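Local coordinates for zinc transport protein ZntB (Vibrio parahaemolyticus RIMD 2210633, PDB 3CK6) that probably carries zinc ions into the cell together with protons, its cytoplasmic domain assembling into a funnel-shaped homopentamer, at residues E[85-98]-E[108-120]. The protein carries 1 engineered substitution. Numbering follows the deposited sequence.
Sequences NMNENASPEDMLSI and ISTRKIPSRAIME
Ile113 reaches from the link between strand 106-111 and helix 116-126 into the bend of the loop that leads to strand 96-103. Its CB lies 3.9 Å from Asn87 ND2. CG1, between the backbone N and carbonyl carbon (chi1 38°), comes next to Leu96 CB, and an unstaggered chi2 of 136° brings CD1 to Leu96 and Asn85. There CD1 meets Leu96 CB at 3.5 Å, Leu96 CD2, Asn87 ND2 and, at 3.3 Å, Asn85 OD1. The Ile113 side chain comes roughly perpendicular to that of Asn85 and sets CD1 over a face of the carboxamide, whose polar atoms have partners elsewhere: ND2 donates to Asp94 O, and OD1 accepts from Asn87 ND2.

That second amide joins the segments. Asn87 ND2 gives a nearly straight hydrogen bond to Pro114 O (3.0 Å, 176° at the hydrogen), and both its acceptors, Pro114 O and Asn85 OD1, lie in the Asn87 amide plane, which fixes the rotation of the group. On the same carboxamide, OD1 packs on the Pro114 ring at CD, 3.6 Å away. Pro114 O also takes a water that is held by Met86 N, while Leu96 CD2 lies 3.3 Å from this oxygen.

Farther along, a second water bridges the backbones where the strands separate, accepting from Lys112 N and donating to Ser97 O and Ile113 O. Ile98 turns CG2 to the tip of Ile118, 4.1 Å from its CD1, and lays CD1 near Arg111 CB. Ser115 caps the helix by accepting from Ile118 N.

The contact lies at the end of the antiparallel hairpin 96-103/106-111 away from its turn, in the mixed sheet of this CorA-family domain, with strand 77-83 pairing beyond Leu96 and Ile98 and helices 134-161 and 173-199 packing against Met95.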
# COMPACT_ATOMS: atom_id res chain seq x y z
N ASN E 85 -11.44 18.35 -21.66
CA ASN E 85 -11.81 19.71 -22.01
C ASN E 85 -11.68 19.83 -23.53
O ASN E 85 -10.56 19.95 -24.04
CB ASN E 85 -10.86 20.67 -21.31
CG ASN E 85 -11.33 22.12 -21.36
OD1 ASN E 85 -12.10 22.52 -22.24
ND2 ASN E 85 -10.87 22.92 -20.39
N MSE E 86 -12.81 19.79 -24.26
CA MSE E 86 -12.75 19.84 -25.73
C MSE E 86 -13.18 21.20 -26.27
O MSE E 86 -13.74 21.32 -27.37
CB MSE E 86 -13.54 18.70 -26.40
CG MSE E 86 -12.78 17.38 -26.56
SE MSE E 86 -10.87 17.47 -27.00
CE MSE E 86 -10.96 18.48 -28.66
N ASN E 87 -12.86 22.24 -25.50
CA ASN E 87 -13.20 23.61 -25.84
C ASN E 87 -11.96 24.41 -26.29
O ASN E 87 -10.83 24.05 -25.96
CB ASN E 87 -13.91 24.24 -24.65
CG ASN E 87 -15.19 23.49 -24.28
OD1 ASN E 87 -16.24 23.70 -24.90
ND2 ASN E 87 -15.12 22.60 -23.27
N GLU E 88 -12.17 25.49 -27.05
CA GLU E 88 -11.04 26.23 -27.62
C GLU E 88 -10.36 27.08 -26.54
O GLU E 88 -11.01 27.45 -25.55
CB GLU E 88 -11.45 27.06 -28.84
CG GLU E 88 -12.35 28.26 -28.56
CD GLU E 88 -12.22 29.34 -29.63
OE1 GLU E 88 -11.48 29.14 -30.62
OE2 GLU E 88 -12.86 30.41 -29.48
N ASN E 89 -9.07 27.35 -26.70
CA ASN E 89 -8.26 28.07 -25.69
C ASN E 89 -8.04 27.30 -24.39
O ASN E 89 -7.65 27.88 -23.36
CB ASN E 89 -8.84 29.47 -25.37
CG ASN E 89 -8.96 30.35 -26.59
OD1 ASN E 89 -10.06 30.81 -26.92
ND2 ASN E 89 -7.84 30.61 -27.28
N ALA E 90 -8.28 25.99 -24.44
CA ALA E 90 -7.97 25.10 -23.33
C ALA E 90 -7.25 23.91 -23.90
O ALA E 90 -7.29 23.69 -25.12
CB ALA E 90 -9.24 24.66 -22.63
N SER E 91 -6.56 23.17 -23.03
CA SER E 91 -5.97 21.90 -23.41
C SER E 91 -6.92 20.82 -22.93
O SER E 91 -7.57 21.00 -21.90
CB SER E 91 -4.59 21.72 -22.76
OG SER E 91 -3.88 22.94 -22.68
N PRO E 92 -7.01 19.70 -23.68
CA PRO E 92 -7.87 18.58 -23.28
C PRO E 92 -7.60 18.11 -21.86
O PRO E 92 -8.55 17.73 -21.13
CB PRO E 92 -7.51 17.47 -24.28
CG PRO E 92 -6.99 18.17 -25.46
CD PRO E 92 -6.31 19.41 -24.96
N GLU E 93 -6.32 18.13 -21.46
CA GLU E 93 -5.87 17.63 -20.16
C GLU E 93 -6.20 18.56 -18.98
O GLU E 93 -6.09 18.14 -17.83
CB GLU E 93 -4.37 17.31 -20.16
CG GLU E 93 -3.46 18.52 -20.07
CD GLU E 93 -2.95 18.97 -21.44
OE1 GLU E 93 -3.53 18.55 -22.47
OE2 GLU E 93 -1.97 19.73 -21.47
N ASP E 94 -6.59 19.80 -19.27
CA ASP E 94 -7.14 20.71 -18.24
C ASP E 94 -8.62 20.40 -18.03
O ASP E 94 -9.53 21.15 -18.41
CB ASP E 94 -6.90 22.16 -18.61
CG ASP E 94 -5.43 22.45 -18.86
OD1 ASP E 94 -4.56 21.78 -18.23
OD2 ASP E 94 -5.15 23.32 -19.71
N MSE E 95 -8.84 19.26 -17.39
CA MSE E 95 -10.14 18.61 -17.37
C MSE E 95 -11.20 19.44 -16.67
O MSE E 95 -10.92 20.12 -15.68
CB MSE E 95 -10.03 17.24 -16.70
CG MSE E 95 -8.95 16.38 -17.32
SE MSE E 95 -9.03 14.60 -16.55
CE MSE E 95 -10.71 13.98 -17.25
N LEU E 96 -12.41 19.37 -17.21
CA LEU E 96 -13.59 20.06 -16.67
C LEU E 96 -14.22 19.32 -15.51
O LEU E 96 -14.30 18.08 -15.51
CB LEU E 96 -14.65 20.25 -17.77
CG LEU E 96 -15.03 19.07 -18.69
CD1 LEU E 96 -16.02 18.07 -18.07
CD2 LEU E 96 -15.55 19.59 -20.04
N SER E 97 -14.70 20.08 -14.53
CA SER E 97 -15.43 19.49 -13.41
C SER E 97 -16.95 19.57 -13.63
O SER E 97 -17.49 20.65 -13.91
CB SER E 97 -15.05 20.20 -12.11
OG SER E 97 -15.75 19.59 -11.04
N ILE E 98 -17.60 18.42 -13.52
CA ILE E 98 -19.06 18.31 -13.59
C ILE E 98 -19.53 17.94 -12.17
O ILE E 98 -19.11 16.93 -11.60
CB ILE E 98 -19.50 17.21 -14.59
CG1 ILE E 98 -19.07 17.51 -16.04
CG2 ILE E 98 -21.06 16.94 -14.47
CD1 ILE E 98 -19.53 18.86 -16.57
N ILE E 108 -29.49 17.34 -10.42
CA ILE E 108 -29.03 18.67 -10.79
C ILE E 108 -27.55 18.55 -11.14
O ILE E 108 -26.74 18.19 -10.28
CB ILE E 108 -29.18 19.70 -9.64
CG1 ILE E 108 -30.63 19.80 -9.14
CG2 ILE E 108 -28.67 21.07 -10.06
CD1 ILE E 108 -30.72 20.62 -7.83
N SER E 109 -27.21 18.84 -12.39
CA SER E 109 -25.81 18.84 -12.80
C SER E 109 -25.38 20.25 -13.15
O SER E 109 -26.18 21.05 -13.67
CB SER E 109 -25.57 17.88 -13.97
OG SER E 109 -26.32 18.24 -15.10
N THR E 110 -24.12 20.57 -12.84
CA THR E 110 -23.59 21.91 -13.03
C THR E 110 -22.29 21.82 -13.82
O THR E 110 -21.53 20.86 -13.67
CB THR E 110 -23.33 22.69 -11.69
OG1 THR E 110 -22.20 22.11 -10.99
CG2 THR E 110 -24.57 22.73 -10.79
N ARG E 111 -22.09 22.80 -14.69
CA ARG E 111 -20.92 22.82 -15.54
C ARG E 111 -20.31 24.22 -15.57
O ARG E 111 -20.97 25.22 -15.28
CB ARG E 111 -21.30 22.37 -16.97
CG ARG E 111 -22.23 23.36 -17.71
CD ARG E 111 -21.61 23.75 -19.02
NE ARG E 111 -22.28 24.85 -19.72
CZ ARG E 111 -22.97 24.69 -20.85
NH1 ARG E 111 -23.10 23.47 -21.39
NH2 ARG E 111 -23.53 25.73 -21.45
N LYS E 112 -19.04 24.29 -15.95
CA LYS E 112 -18.38 25.57 -16.21
C LYS E 112 -18.28 25.73 -17.73
O LYS E 112 -18.62 26.76 -18.27
CB LYS E 112 -16.99 25.60 -15.58
CG LYS E 112 -16.14 26.86 -15.97
CD LYS E 112 -15.07 27.13 -14.94
CE LYS E 112 -13.74 26.46 -15.31
NZ LYS E 112 -12.61 26.99 -14.48
N ILE E 113 -17.83 24.69 -18.39
CA ILE E 113 -17.64 24.71 -19.83
C ILE E 113 -18.20 23.40 -20.37
O ILE E 113 -18.15 22.41 -19.67
CB ILE E 113 -16.14 24.80 -20.17
CG1 ILE E 113 -15.34 23.95 -19.17
CG2 ILE E 113 -15.71 26.23 -20.08
CD1 ILE E 113 -14.25 23.11 -19.77
N PRO E 114 -18.77 23.42 -21.59
CA PRO E 114 -19.48 22.25 -22.12
C PRO E 114 -18.67 20.95 -22.16
O PRO E 114 -17.46 20.96 -22.39
CB PRO E 114 -19.87 22.70 -23.53
CG PRO E 114 -19.98 24.19 -23.41
CD PRO E 114 -18.84 24.56 -22.53
N SER E 115 -19.37 19.85 -21.86
CA SER E 115 -18.86 18.48 -21.97
C SER E 115 -19.50 17.85 -23.20
O SER E 115 -20.73 17.89 -23.35
CB SER E 115 -19.22 17.72 -20.69
OG SER E 115 -19.48 16.33 -20.91
N ARG E 116 -18.69 17.26 -24.07
CA ARG E 116 -19.20 16.59 -25.26
C ARG E 116 -20.08 15.39 -24.86
O ARG E 116 -21.10 15.16 -25.49
CB ARG E 116 -18.06 16.16 -26.19
CG ARG E 116 -18.52 15.35 -27.40
CD ARG E 116 -18.62 16.16 -28.69
NE ARG E 116 -19.72 17.14 -28.70
CZ ARG E 116 -20.80 17.08 -29.49
NH1 ARG E 116 -20.97 16.06 -30.33
NH2 ARG E 116 -21.72 18.03 -29.42
N ALA E 117 -19.71 14.69 -23.80
CA ALA E 117 -20.51 13.56 -23.26
C ALA E 117 -21.97 13.94 -22.94
O ALA E 117 -22.92 13.23 -23.30
CB ALA E 117 -19.85 13.01 -22.02
N ILE E 118 -22.14 15.06 -22.24
CA ILE E 118 -23.47 15.55 -21.92
C ILE E 118 -24.23 16.14 -23.14
O ILE E 118 -25.43 15.92 -23.26
CB ILE E 118 -23.45 16.50 -20.70
CG1 ILE E 118 -23.03 15.70 -19.44
CG2 ILE E 118 -24.85 17.12 -20.48
CD1 ILE E 118 -22.72 16.54 -18.23
N MSE E 119 -23.53 16.83 -24.04
CA MSE E 119 -24.12 17.23 -25.32
C MSE E 119 -24.73 16.06 -26.08
O MSE E 119 -25.83 16.17 -26.62
CB MSE E 119 -23.08 17.89 -26.25
CG MSE E 119 -22.48 19.13 -25.68
SE MSE E 119 -21.26 19.93 -26.93
CE MSE E 119 -19.94 20.51 -25.65
N GLU E 120 -24.01 14.94 -26.12
CA GLU E 120 -24.49 13.75 -26.85
C GLU E 120 -25.76 13.18 -26.20
O GLU E 120 -26.69 12.78 -26.91
CB GLU E 120 -23.35 12.72 -27.02
CG GLU E 120 -22.35 13.25 -28.10
CD GLU E 120 -21.04 12.47 -28.27
OE1 GLU E 120 -20.85 11.37 -27.70
OE2 GLU E 120 -20.17 13.00 -29.01
O HOH W 1 -15.49 19.24 -23.58
O HOH W 2 -17.73 21.77 -16.53